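Local coordinates for GDSL-like Lipase/Acylhydrolase family protein (Neisseria meningitidis, PDB 4K9S) that probably removes O-acetyl groups from peptidoglycan, as an SGNH-fold (GDSL-like) esterase that also carries the N-terminal domain of peptidoglycan O-acetylesterases, at residues K75-T80 and S367-V372; R148-A153 and V178-A183; T161-G166 and T188-M193; I282-A287 and T321-W326. All coordinates share one frame; numbering follows the deposited sequence.

Contact 1 (K75-T80 and S367-V372); sequences KRLQKT and SLEELV
With Arg76 CG anti to the backbone N (chi1 164°) and the chain then bent at chi2, the guanidinium swings across to meet Glu369, whose own chain runs extended from CG to its carboxylate. The two flat groups stand nearly perpendicular, their planes 82° apart, so they do not form the flat two-pronged pairing. Arg76 NE lies 3.0 Å from Glu369 OE2, a salt bridge whose hydrogen bond is weak and bent, while Arg76 NH2 makes a second, weak bond of 3.4 Å to Glu369 OE1. The same NH2 also pairs with Asp366, one turn earlier on the Glu369 helix.

Thr80 and Glu369 approach each other from opposite directions, with Thr80 OG1 2.9 Å from Glu369 OE2 and also 3.1 Å from Arg76 O, one turn back; which oxygen takes the hydroxyl proton is unsettled. Beside the polar cluster, Leu77 CD1 approaches Leu368 CD2 at 4.3 Å, and Leu77 CD2 lies 3.8 Å from Glu369 OE2. The helix segments run at 29° to each other, their axes 11.7 Å apart, too far for close interlocking, so long side chains do the bridging between helices 68-81 and 354-373. OE2 is approached by both Arg76 NE and Thr80 OG1, while the stronger pairing of Arg76 is with Asp366; its guanidinium probably offsets the charge of both carboxylates.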
loop_
_atom_site.group_PDB
_atom_site.type_symbol
_atom_site.label_atom_id
_atom_site.label_comp_id
_atom_site.label_asym_id
_atom_site.label_seq_id
_atom_site.Cartn_x
_atom_site.Cartn_y
_atom_site.Cartn_z
ATOM N N LYS A 75 -12.345 -3.654 3.949
ATOM C CA LYS A 75 -13.666 -4.228 4.180
ATOM C C LYS A 75 -14.715 -3.158 4.432
ATOM O O LYS A 75 -15.885 -3.339 4.107
ATOM C CB LYS A 75 -13.620 -5.226 5.331
ATOM C CG LYS A 75 -12.564 -6.287 5.126
ATOM C CD LYS A 75 -12.966 -7.599 5.760
ATOM C CE LYS A 75 -12.231 -8.750 5.090
ATOM N NZ LYS A 75 -12.283 -8.631 3.606
ATOM N N ARG A 76 -14.292 -2.033 4.990
ATOM C CA ARG A 76 -15.217 -0.934 5.249
ATOM C C ARG A 76 -15.587 -0.142 3.981
ATOM O O ARG A 76 -16.763 0.099 3.704
ATOM C CB ARG A 76 -14.627 -0.005 6.300
ATOM C CG ARG A 76 -15.298 1.337 6.365
ATOM C CD ARG A 76 -16.675 1.260 7.022
ATOM N NE ARG A 76 -17.178 2.607 7.216
ATOM C CZ ARG A 76 -16.878 3.363 8.265
ATOM N NH1 ARG A 76 -16.099 2.881 9.233
ATOM N NH2 ARG A 76 -17.369 4.593 8.351
ATOM N N LEU A 77 -14.588 0.266 3.212
ATOM C CA LEU A 77 -14.862 1.049 2.017
ATOM C C LEU A 77 -15.523 0.195 0.962
ATOM O O LEU A 77 -16.255 0.699 0.116
ATOM C CB LEU A 77 -13.586 1.667 1.455
ATOM C CG LEU A 77 -12.867 2.629 2.389
ATOM C CD1 LEU A 77 -11.762 3.368 1.622
ATOM C CD2 LEU A 77 -13.861 3.609 3.047
ATOM N N GLN A 78 -15.264 -1.104 1.012
ATOM C CA GLN A 78 -15.881 -2.015 0.057
ATOM C C GLN A 78 -17.362 -2.222 0.379
ATOM O O GLN A 78 -18.172 -2.448 -0.516
ATOM C CB GLN A 78 -15.119 -3.336 -0.019
ATOM C CG GLN A 78 -14.006 -3.294 -1.026
ATOM C CD GLN A 78 -13.168 -4.546 -1.019
ATOM O OE1 GLN A 78 -13.259 -5.356 -0.098
ATOM N NE2 GLN A 78 -12.339 -4.714 -2.050
ATOM N N LYS A 79 -17.700 -2.114 1.656
ATOM C CA LYS A 79 -19.082 -2.189 2.085
ATOM C C LYS A 79 -19.798 -0.940 1.628
ATOM O O LYS A 79 -20.962 -0.978 1.236
ATOM C CB LYS A 79 -19.169 -2.295 3.610
ATOM C CG LYS A 79 -20.006 -3.459 4.100
ATOM C CD LYS A 79 -21.429 -3.415 3.536
ATOM C CE LYS A 79 -22.262 -4.577 4.074
ATOM N NZ LYS A 79 -23.563 -4.753 3.363
ATOM N N THR A 80 -19.095 0.179 1.690
ATOM C CA THR A 80 -19.721 1.455 1.388
ATOM C C THR A 80 -19.909 1.629 -0.111
ATOM O O THR A 80 -20.969 2.044 -0.554
ATOM C CB THR A 80 -18.904 2.618 1.944
ATOM O OG1 THR A 80 -18.763 2.447 3.353
ATOM C CG2 THR A 80 -19.596 3.934 1.668
ATOM N N SER A 367 -13.480 9.741 7.909
ATOM C CA SER A 367 -13.083 11.011 7.308
ATOM C C SER A 367 -13.242 11.008 5.791
ATOM O O SER A 367 -13.731 11.967 5.205
ATOM C CB SER A 367 -11.637 11.329 7.657
ATOM O OG SER A 367 -11.434 11.307 9.053
ATOM N N LEU A 368 -12.809 9.925 5.162
ATOM C CA LEU A 368 -12.947 9.755 3.726
ATOM C C LEU A 368 -14.410 9.805 3.272
ATOM O O LEU A 368 -14.744 10.478 2.302
ATOM C CB LEU A 368 -12.324 8.427 3.312
ATOM C CG LEU A 368 -10.940 8.395 2.690
ATOM C CD1 LEU A 368 -10.159 9.621 3.057
ATOM C CD2 LEU A 368 -10.215 7.133 3.140
ATOM N N GLU A 369 -15.282 9.083 3.964
ATOM C CA GLU A 369 -16.698 9.096 3.608
ATOM C C GLU A 369 -17.314 10.479 3.871
ATOM O O GLU A 369 -18.078 10.992 3.053
ATOM C CB GLU A 369 -17.455 7.991 4.344
ATOM C CG GLU A 369 -16.989 6.588 3.974
ATOM C CD GLU A 369 -17.656 5.502 4.801
ATOM O OE1 GLU A 369 -18.716 5.775 5.410
ATOM O OE2 GLU A 369 -17.115 4.372 4.848
ATOM N N GLU A 370 -16.945 11.081 4.998
ATOM C CA GLU A 370 -17.342 12.446 5.313
ATOM C C GLU A 370 -16.952 13.434 4.215
ATOM O O GLU A 370 -17.735 14.324 3.875
ATOM C CB GLU A 370 -16.774 12.871 6.671
ATOM C CG GLU A 370 -16.854 14.367 6.974
ATOM C CD GLU A 370 -18.239 14.954 6.756
ATOM O OE1 GLU A 370 -18.329 16.044 6.142
ATOM O OE2 GLU A 370 -19.235 14.330 7.193
ATOM N N LEU A 371 -15.759 13.277 3.648
ATOM C CA LEU A 371 -15.313 14.187 2.588
ATOM C C LEU A 371 -16.133 14.005 1.324
ATOM O O LEU A 371 -16.544 14.977 0.695
ATOM C CB LEU A 371 -13.832 13.977 2.268
ATOM C CG LEU A 371 -13.139 14.873 1.233
ATOM C CD1 LEU A 371 -13.036 16.307 1.706
ATOM C CD2 LEU A 371 -11.754 14.337 0.914
ATOM N N VAL A 372 -16.366 12.753 0.953
ATOM C CA VAL A 372 -17.072 12.436 -0.288
ATOM C C VAL A 372 -18.535 12.810 -0.165
ATOM O O VAL A 372 -19.147 13.297 -1.104
ATOM C CB VAL A 372 -16.948 10.940 -0.621
ATOM C CG1 VAL A 372 -17.933 10.529 -1.697
ATOM C CG2 VAL A 372 -15.523 10.621 -1.040
#

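Contact 2 (R148-A153 and V178-A183); sequences RVSLFA and VLDTGA
Ser150 and Asp180 face each other as a non-hydrogen-bonded pair of antiparallel strands, and their side chains supply the link that the backbone lacks there. Ser150 OG lies beside its own backbone N (chi1 -77°), from where it donates to Asp180 OD1 at 2.6 Å. It meets the anti side of the carboxylate, 34° out of its plane.

On the same face Val178 packs against Phe152. Its CG2 sits over the ring, 3.9 Å from the centroid and 20° off the normal, in a CH-pi contact. Val178 CG1, anti to the backbone N, turns instead to Ser150 CB at 3.8 Å. The ring of Phe152 also meets Trp88.

The other face is mostly apolar. Val149 and Thr181 point the same way side by side, with Val149 CB 3.9 Å from Thr181 CG2. Next along, Leu151 CD1 reaches Leu179 CB at 3.9 Å, and Leu179 CD2 touches Ala153 CB at 3.7 Å. Along the backbone, Val149 and Thr181 exchange paired bonds, as do Leu151 and Leu179.

Strand 177-183 is an outermost strand of its sheet. Its partner, strand 147-155, is bonded along the other side to strand 195-203. The chemistry divides by face: the Val149, Leu151 and Leu179 side is largely apolar, with Thr181 partly exposed, whereas on the Ser150 side the serine hydroxyl holds exposed Asp180, which probably keeps its negative charge.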
loop_
_atom_site.group_PDB
_atom_site.type_symbol
_atom_site.label_atom_id
_atom_site.label_comp_id
_atom_site.label_asym_id
_atom_site.label_seq_id
_atom_site.Cartn_x
_atom_site.Cartn_y
_atom_site.Cartn_z
ATOM N N ARG A 148 -10.254 -10.186 -13.322
ATOM C CA ARG A 148 -9.203 -9.577 -14.127
ATOM C C ARG A 148 -7.875 -9.748 -13.395
ATOM O O ARG A 148 -7.807 -9.515 -12.193
ATOM C CB ARG A 148 -9.517 -8.100 -14.421
ATOM C CG ARG A 148 -10.926 -7.880 -15.003
ATOM C CD ARG A 148 -11.172 -6.455 -15.524
ATOM N NE ARG A 148 -10.967 -5.457 -14.483
ATOM C CZ ARG A 148 -11.873 -4.555 -14.097
ATOM N NH1 ARG A 148 -13.072 -4.502 -14.683
ATOM N NH2 ARG A 148 -11.565 -3.697 -13.122
ATOM N N VAL A 149 -6.841 -10.195 -14.111
ATOM C CA VAL A 149 -5.535 -10.460 -13.502
ATOM C C VAL A 149 -4.387 -9.791 -14.252
ATOM O O VAL A 149 -4.244 -9.947 -15.456
ATOM C CB VAL A 149 -5.225 -11.976 -13.375
ATOM C CG1 VAL A 149 -3.805 -12.195 -12.855
ATOM C CG2 VAL A 149 -6.228 -12.666 -12.476
ATOM N N SER A 150 -3.586 -9.033 -13.517
ATOM C CA SER A 150 -2.343 -8.473 -14.016
ATOM C C SER A 150 -1.180 -8.862 -13.090
ATOM O O SER A 150 -1.344 -8.928 -11.872
ATOM C CB SER A 150 -2.437 -6.952 -14.133
ATOM O OG SER A 150 -3.177 -6.584 -15.273
ATOM N N LEU A 151 -0.007 -9.109 -13.672
ATOM C CA LEU A 151 1.183 -9.443 -12.898
ATOM C C LEU A 151 2.342 -8.578 -13.330
ATOM O O LEU A 151 2.640 -8.467 -14.525
ATOM C CB LEU A 151 1.623 -10.880 -13.154
ATOM C CG LEU A 151 0.690 -12.073 -13.133
ATOM C CD1 LEU A 151 -0.206 -12.158 -14.374
ATOM C CD2 LEU A 151 1.571 -13.275 -13.030
ATOM N N PHE A 152 3.031 -7.983 -12.371
ATOM C CA PHE A 152 4.354 -7.488 -12.678
ATOM C C PHE A 152 5.227 -8.726 -12.857
ATOM O O PHE A 152 5.157 -9.647 -12.051
ATOM C CB PHE A 152 4.869 -6.605 -11.560
ATOM C CG PHE A 152 4.327 -5.215 -11.603
ATOM C CD1 PHE A 152 4.919 -4.256 -12.398
ATOM C CD2 PHE A 152 3.224 -4.862 -10.858
ATOM C CE1 PHE A 152 4.420 -2.969 -12.435
ATOM C CE2 PHE A 152 2.731 -3.585 -10.901
ATOM C CZ PHE A 152 3.329 -2.641 -11.689
ATOM N N ALA A 153 6.023 -8.773 -13.917
ATOM C CA ALA A 153 6.758 -9.992 -14.213
ATOM C C ALA A 153 7.968 -9.734 -15.089
ATOM O O ALA A 153 7.921 -8.919 -15.996
ATOM C CB ALA A 153 5.844 -10.989 -14.885
ATOM N N VAL A 178 4.087 -5.643 -17.290
ATOM C CA VAL A 178 2.831 -6.149 -16.754
ATOM C C VAL A 178 2.174 -7.130 -17.727
ATOM O O VAL A 178 1.986 -6.831 -18.906
ATOM C CB VAL A 178 1.854 -5.013 -16.414
ATOM C CG1 VAL A 178 0.508 -5.580 -16.029
ATOM C CG2 VAL A 178 2.413 -4.147 -15.298
ATOM N N LEU A 179 1.828 -8.303 -17.219
ATOM C CA LEU A 179 1.132 -9.317 -17.991
ATOM C C LEU A 179 -0.360 -9.159 -17.725
ATOM O O LEU A 179 -0.771 -9.168 -16.566
ATOM C CB LEU A 179 1.583 -10.699 -17.525
ATOM C CG LEU A 179 2.748 -11.431 -18.186
ATOM C CD1 LEU A 179 3.839 -10.506 -18.731
ATOM C CD2 LEU A 179 3.313 -12.403 -17.186
ATOM N N ASP A 180 -1.164 -9.005 -18.780
ATOM C CA ASP A 180 -2.617 -8.856 -18.619
ATOM C C ASP A 180 -3.352 -10.116 -19.019
ATOM O O ASP A 180 -3.226 -10.585 -20.153
ATOM C CB ASP A 180 -3.164 -7.692 -19.453
ATOM C CG ASP A 180 -2.750 -6.339 -18.912
ATOM O OD1 ASP A 180 -2.350 -6.256 -17.719
ATOM O OD2 ASP A 180 -2.827 -5.360 -19.682
ATOM N N THR A 181 -4.114 -10.672 -18.093
ATOM C CA THR A 181 -4.835 -11.897 -18.384
ATOM C C THR A 181 -6.132 -11.926 -17.593
ATOM O O THR A 181 -6.632 -10.885 -17.187
ATOM C CB THR A 181 -3.959 -13.161 -18.128
ATOM O OG1 THR A 181 -4.658 -14.334 -18.559
ATOM C CG2 THR A 181 -3.589 -13.296 -16.652
ATOM N N GLY A 182 -6.679 -13.116 -17.382
ATOM C CA GLY A 182 -7.951 -13.244 -16.708
ATOM C C GLY A 182 -8.115 -14.652 -16.187
ATOM O O GLY A 182 -7.738 -15.610 -16.854
ATOM N N ALA A 183 -8.671 -14.774 -14.987
ATOM C CA ALA A 183 -8.830 -16.076 -14.354
ATOM C C ALA A 183 -9.719 -15.985 -13.120
ATOM O O ALA A 183 -10.032 -14.895 -12.639
ATOM C CB ALA A 183 -7.488 -16.643 -13.980
#

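Contact 3 (T161-G166 and T188-M193); sequences TLTVNG and TIHTEM
Thr163 and His190 form a hydrogen-bonded pair in the antiparallel sheet that places strand 161-164 between 187-191 and 167-170; residues 161-166 belong to the peptidoglycan O-acetylesterase N-terminal family region. Thr163 N donates to His190 O, and His190 N returns the bond to Thr163 O, both at 3.1 Å. Thr163 OG1, held between its backbone N and carbonyl carbon (chi1 64°), comes 3.1 Å from His190 CB and stays oblique to the imidazole. On the opposite face, Leu162 CD1 packs on Ile189 CG2 at 4.2 Å; both side chains also touch strand 195-203 of the other antiparallel sheet.

Past Val164 the chain turns, and Asn165 holds Thr188 with both its backbone N and its side chain. The backbone N donates to Thr188 O at 2.9 Å, while the side chain bends back so that OD1 accepts from Thr188 N at 3.0 Å. That N-H arrives almost straight on to the amide oxygen, with a C=O...N angle of 176°. A bound water gathers the turn: it accepts from Gly166 N, donates to Thr188 O and lies 2.8 Å from Thr163 OG1. At the far end a second water accepts from Met193 N (a selenomethionine) and donates to Thr161 O at 2.9 Å.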
loop_
_atom_site.group_PDB
_atom_site.type_symbol
_atom_site.label_atom_id
_atom_site.label_comp_id
_atom_site.label_asym_id
_atom_site.label_seq_id
_atom_site.Cartn_x
_atom_site.Cartn_y
_atom_site.Cartn_z
ATOM N N THR A 161 7.300 -17.977 -21.592
ATOM C CA THR A 161 5.918 -18.163 -21.178
ATOM C C THR A 161 5.778 -18.671 -19.743
ATOM O O THR A 161 6.756 -19.078 -19.116
ATOM C CB THR A 161 5.171 -19.129 -22.128
ATOM O OG1 THR A 161 5.675 -20.459 -21.970
ATOM C CG2 THR A 161 5.374 -18.709 -23.543
ATOM N N LEU A 162 4.544 -18.622 -19.246
ATOM C CA LEU A 162 4.115 -19.262 -18.010
ATOM C C LEU A 162 2.629 -19.592 -18.159
ATOM O O LEU A 162 2.008 -19.212 -19.149
ATOM C CB LEU A 162 4.358 -18.357 -16.787
ATOM C CG LEU A 162 3.925 -16.884 -16.731
ATOM C CD1 LEU A 162 2.394 -16.675 -16.559
ATOM C CD2 LEU A 162 4.685 -16.190 -15.605
ATOM N N THR A 163 2.041 -20.284 -17.191
ATOM C CA THR A 163 0.601 -20.530 -17.264
ATOM C C THR A 163 -0.196 -19.993 -16.077
ATOM O O THR A 163 0.296 -19.943 -14.960
ATOM C CB THR A 163 0.268 -22.020 -17.446
ATOM O OG1 THR A 163 0.708 -22.755 -16.300
ATOM C CG2 THR A 163 0.928 -22.571 -18.707
ATOM N N VAL A 164 -1.439 -19.608 -16.334
ATOM C CA VAL A 164 -2.356 -19.197 -15.284
ATOM C C VAL A 164 -3.632 -20.010 -15.412
ATOM O O VAL A 164 -4.356 -19.859 -16.388
ATOM C CB VAL A 164 -2.705 -17.706 -15.408
ATOM C CG1 VAL A 164 -3.595 -17.277 -14.256
ATOM C CG2 VAL A 164 -1.443 -16.865 -15.447
ATOM N N ASN A 165 -3.914 -20.869 -14.431
ATOM C CA ASN A 165 -4.993 -21.862 -14.562
ATOM C C ASN A 165 -4.909 -22.602 -15.889
ATOM O O ASN A 165 -5.919 -22.825 -16.557
ATOM C CB ASN A 165 -6.385 -21.243 -14.398
ATOM C CG ASN A 165 -6.660 -20.785 -12.980
ATOM O OD1 ASN A 165 -5.764 -20.777 -12.140
ATOM N ND2 ASN A 165 -7.907 -20.391 -12.706
ATOM N N GLY A 166 -3.691 -22.946 -16.284
ATOM C CA GLY A 166 -3.486 -23.767 -17.458
ATOM C C GLY A 166 -3.371 -23.001 -18.758
ATOM O O GLY A 166 -3.045 -23.587 -19.794
ATOM N N THR A 188 -3.658 -20.561 -10.083
ATOM C CA THR A 188 -2.431 -21.327 -10.091
ATOM C C THR A 188 -1.495 -20.950 -11.240
ATOM O O THR A 188 -1.815 -21.129 -12.421
ATOM C CB THR A 188 -2.689 -22.839 -10.081
ATOM O OG1 THR A 188 -3.293 -23.223 -8.830
ATOM C CG2 THR A 188 -1.372 -23.598 -10.270
ATOM N N ILE A 189 -0.330 -20.429 -10.869
ATOM C CA ILE A 189 0.683 -20.011 -11.825
ATOM C C ILE A 189 1.830 -20.994 -11.864
ATOM O O ILE A 189 2.506 -21.209 -10.843
ATOM C CB ILE A 189 1.256 -18.666 -11.438
ATOM C CG1 ILE A 189 0.118 -17.725 -11.038
ATOM C CG2 ILE A 189 2.090 -18.101 -12.578
ATOM C CD1 ILE A 189 0.618 -16.375 -10.583
ATOM N N HIS A 190 2.047 -21.584 -13.044
ATOM C CA HIS A 190 3.133 -22.540 -13.252
ATOM C C HIS A 190 4.255 -21.889 -14.023
ATOM O O HIS A 190 4.034 -21.067 -14.917
ATOM C CB HIS A 190 2.665 -23.741 -14.065
ATOM C CG HIS A 190 1.845 -24.720 -13.292
ATOM N ND1 HIS A 190 1.986 -24.901 -11.934
ATOM C CD2 HIS A 190 0.876 -25.577 -13.692
ATOM C CE1 HIS A 190 1.141 -25.832 -11.528
ATOM N NE2 HIS A 190 0.456 -26.254 -12.574
ATOM N N THR A 191 5.471 -22.293 -13.721
ATOM C CA THR A 191 6.585 -21.671 -14.384
ATOM C C THR A 191 7.618 -22.741 -14.759
ATOM O O THR A 191 8.255 -23.369 -13.913
ATOM C CB THR A 191 7.099 -20.465 -13.530
ATOM O OG1 THR A 191 7.772 -19.524 -14.360
ATOM C CG2 THR A 191 7.984 -20.890 -12.458
ATOM N N GLU A 192 7.717 -23.001 -16.051
ATOM C CA GLU A 192 8.550 -24.085 -16.523
ATOM C C GLU A 192 9.997 -23.645 -16.364
ATOM O O GLU A 192 10.835 -24.421 -15.938
ATOM C CB GLU A 192 8.211 -24.409 -17.979
ATOM C CG GLU A 192 9.288 -25.173 -18.744
ATOM C CD GLU A 192 9.493 -26.593 -18.232
ATOM O OE1 GLU A 192 8.609 -27.137 -17.528
ATOM O OE2 GLU A 192 10.550 -27.159 -18.543
HETATM N N MSE A 193 10.274 -22.384 -16.682
HETATM C CA MSE A 193 11.601 -21.823 -16.491
HETATM C C MSE A 193 11.501 -20.543 -15.627
HETATM O O MSE A 193 10.400 -20.079 -15.340
HETATM C CB MSE A 193 12.251 -21.587 -17.848
HETATM C CG MSE A 193 12.644 -22.866 -18.562
HETATM SE SE MSE A 193 14.056 -23.834 -17.616
HETATM C CE MSE A 193 15.550 -22.754 -18.247
HETATM O O HOH W 1 8.915 -20.949 -18.609
HETATM O O HOH W 2 -1.444 -22.969 -14.563
#

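Contact 4 (I282-A287 and T321-W326); sequences ILIIGA and TMFWSW
The indole of Trp324 takes Ile285 CG2 at its edge, in the plane of the ring, with CE3 3.8 Å away; the backbone N of Trp326 lies over one face, offset toward the rim. That same Ile285 methyl reaches the Trp326 ring obliquely, 3.6 Å from its CE3, and so touches both indoles. Trp326 CB sits 3.2 Å from Gly286 O, while its ring also meets Phe69, Phe352 and, edge to face, His63. On the other face of the sheet, Phe323 CG is anti to the backbone N (chi1 178°), which carries the ring across to Gly286 of the neighbouring strand: Phe323 CE1 is 3.6 Å from Gly286 CA, so the ring lies against the glycine backbone.

Further back, the Thr321 and Ile284 side chains cross at about a right angle, Thr321 CG2 lying 3.5 Å from Ile284 CG1. Leu283 CD2 leans on Met322 CB at 3.6 Å; Met322 is a selenomethionine. Beneath the side chains, the parallel strands are joined by four regular backbone bonds, from Met322 N to Ile282 O through to Gly286 N to Trp324 O.

Strands 281-286 and 322-325, linked through helix 305-318, make a beta-alpha-beta crossover of the SGNH hydrolase domain. Strand 242-246 flanks the first and strand 28-30, antiparallel, the second. Helix 305-318 covers the face with Ile284 and Phe323, helix 259-276 packs on Ile282, and Ser325 N-caps the helix that starts at Trp326.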
loop_
_atom_site.group_PDB
_atom_site.type_symbol
_atom_site.label_atom_id
_atom_site.label_comp_id
_atom_site.label_asym_id
_atom_site.label_seq_id
_atom_site.Cartn_x
_atom_site.Cartn_y
_atom_site.Cartn_z
ATOM N N ILE A 282 -3.703 12.254 -3.804
ATOM C CA ILE A 282 -2.614 11.856 -2.914
ATOM C C ILE A 282 -2.960 12.118 -1.435
ATOM O O ILE A 282 -3.418 13.201 -1.075
ATOM C CB ILE A 282 -1.290 12.546 -3.295
ATOM C CG1 ILE A 282 -0.972 12.312 -4.776
ATOM C CG2 ILE A 282 -0.152 12.051 -2.413
ATOM C CD1 ILE A 282 0.383 12.870 -5.232
ATOM N N LEU A 283 -2.746 11.121 -0.582
ATOM C CA LEU A 283 -3.100 11.245 0.836
ATOM C C LEU A 283 -1.909 10.892 1.736
ATOM O O LEU A 283 -1.410 9.765 1.710
ATOM C CB LEU A 283 -4.315 10.357 1.159
ATOM C CG LEU A 283 -5.023 10.369 2.530
ATOM C CD1 LEU A 283 -4.728 9.101 3.285
ATOM C CD2 LEU A 283 -4.661 11.562 3.392
ATOM N N ILE A 284 -1.467 11.862 2.526
ATOM C CA ILE A 284 -0.360 11.663 3.438
ATOM C C ILE A 284 -0.836 11.383 4.866
ATOM O O ILE A 284 -1.537 12.191 5.482
ATOM C CB ILE A 284 0.624 12.871 3.410
ATOM C CG1 ILE A 284 1.294 12.962 2.035
ATOM C CG2 ILE A 284 1.668 12.741 4.519
ATOM C CD1 ILE A 284 2.323 14.043 1.899
ATOM N N ILE A 285 -0.459 10.223 5.383
ATOM C CA ILE A 285 -0.773 9.874 6.754
ATOM C C ILE A 285 0.375 10.257 7.674
ATOM O O ILE A 285 1.454 9.635 7.638
ATOM C CB ILE A 285 -1.032 8.376 6.905
ATOM C CG1 ILE A 285 -2.221 7.957 6.041
ATOM C CG2 ILE A 285 -1.286 8.033 8.373
ATOM C CD1 ILE A 285 -2.871 6.703 6.523
ATOM N N GLY A 286 0.147 11.284 8.493
ATOM C CA GLY A 286 1.153 11.734 9.433
ATOM C C GLY A 286 1.477 10.619 10.396
ATOM O O GLY A 286 0.596 9.839 10.749
ATOM N N ALA A 287 2.735 10.527 10.810
ATOM C CA ALA A 287 3.145 9.473 11.721
ATOM C C ALA A 287 2.313 9.508 12.997
ATOM O O ALA A 287 2.030 10.577 13.528
ATOM C CB ALA A 287 4.638 9.595 12.040
ATOM N N THR A 321 -1.876 18.168 -1.133
ATOM C CA THR A 321 -2.251 16.801 -0.842
ATOM C C THR A 321 -3.315 16.779 0.270
ATOM O O THR A 321 -3.627 17.823 0.839
ATOM C CB THR A 321 -0.939 16.032 -0.501
ATOM O OG1 THR A 321 -0.708 15.032 -1.485
ATOM C CG2 THR A 321 -0.954 15.409 0.829
HETATM N N MSE A 322 -3.923 15.627 0.536
HETATM C CA MSE A 322 -4.706 15.459 1.763
HETATM C C MSE A 322 -3.800 15.001 2.912
HETATM O O MSE A 322 -2.850 14.256 2.701
HETATM C CB MSE A 322 -5.837 14.444 1.560
HETATM C CG MSE A 322 -7.050 14.988 0.826
HETATM SE SE MSE A 322 -8.147 13.538 0.119
HETATM C CE MSE A 322 -6.897 12.798 -1.162
ATOM N N PHE A 323 -4.104 15.434 4.131
ATOM C CA PHE A 323 -3.287 15.059 5.276
ATOM C C PHE A 323 -4.154 14.500 6.374
ATOM O O PHE A 323 -5.039 15.188 6.886
ATOM C CB PHE A 323 -2.490 16.256 5.803
ATOM C CG PHE A 323 -1.662 15.942 7.017
ATOM C CD1 PHE A 323 -0.450 15.280 6.892
ATOM C CD2 PHE A 323 -2.091 16.311 8.280
ATOM C CE1 PHE A 323 0.313 14.977 8.010
ATOM C CE2 PHE A 323 -1.337 16.017 9.404
ATOM C CZ PHE A 323 -0.131 15.342 9.270
ATOM N N TRP A 324 -3.918 13.247 6.739
ATOM C CA TRP A 324 -4.666 12.660 7.837
ATOM C C TRP A 324 -3.755 12.568 9.041
ATOM O O TRP A 324 -2.703 11.944 8.966
ATOM C CB TRP A 324 -5.191 11.276 7.464
ATOM C CG TRP A 324 -6.159 10.717 8.458
ATOM C CD1 TRP A 324 -7.435 11.148 8.690
ATOM C CD2 TRP A 324 -5.942 9.609 9.344
ATOM N NE1 TRP A 324 -8.020 10.380 9.671
ATOM C CE2 TRP A 324 -7.122 9.430 10.086
ATOM C CE3 TRP A 324 -4.869 8.747 9.570
ATOM C CZ2 TRP A 324 -7.253 8.431 11.038
ATOM C CZ3 TRP A 324 -5.002 7.764 10.509
ATOM C CH2 TRP A 324 -6.184 7.610 11.235
ATOM N N SER A 325 -4.144 13.191 10.148
ATOM C CA SER A 325 -3.284 13.185 11.332
ATOM C C SER A 325 -3.561 11.971 12.198
ATOM O O SER A 325 -4.532 11.935 12.952
ATOM C CB SER A 325 -3.463 14.455 12.160
ATOM O OG SER A 325 -2.781 14.336 13.394
ATOM N N TRP A 326 -2.703 10.971 12.087
ATOM C CA TRP A 326 -2.856 9.756 12.877
ATOM C C TRP A 326 -2.631 10.050 14.370
ATOM O O TRP A 326 -3.257 9.437 15.231
ATOM C CB TRP A 326 -1.919 8.665 12.345
ATOM C CG TRP A 326 -2.154 7.271 12.871
ATOM C CD1 TRP A 326 -2.851 6.910 13.996
ATOM C CD2 TRP A 326 -1.679 6.047 12.291
ATOM N NE1 TRP A 326 -2.831 5.548 14.149
ATOM C CE2 TRP A 326 -2.123 4.992 13.114
ATOM C CE3 TRP A 326 -0.930 5.741 11.155
ATOM C CZ2 TRP A 326 -1.840 3.661 12.841
ATOM C CZ3 TRP A 326 -0.645 4.406 10.885
ATOM C CH2 TRP A 326 -1.103 3.387 11.726
#

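Contact 4 is the buried one, mostly apolar in its side-chain packing and set in the parallel part of the hydrolase sheet. Contact 1 lies beside it, touching through Leu371 against Met322 and Ser367 against Trp324, yet it joins two helices by charge at a partly exposed boundary. Contacts 2 and 3 lie farther out, in two antiparallel sheets that meet where Ala183 packs on Val164 and Leu151 on Ile189; each has a largely apolar inner face and a more mixed outer one, with bound waters in contact 3. Contacts 2 and 4 sit on opposite sides of the chain's centre, about 17 Å apart at their nearest atoms.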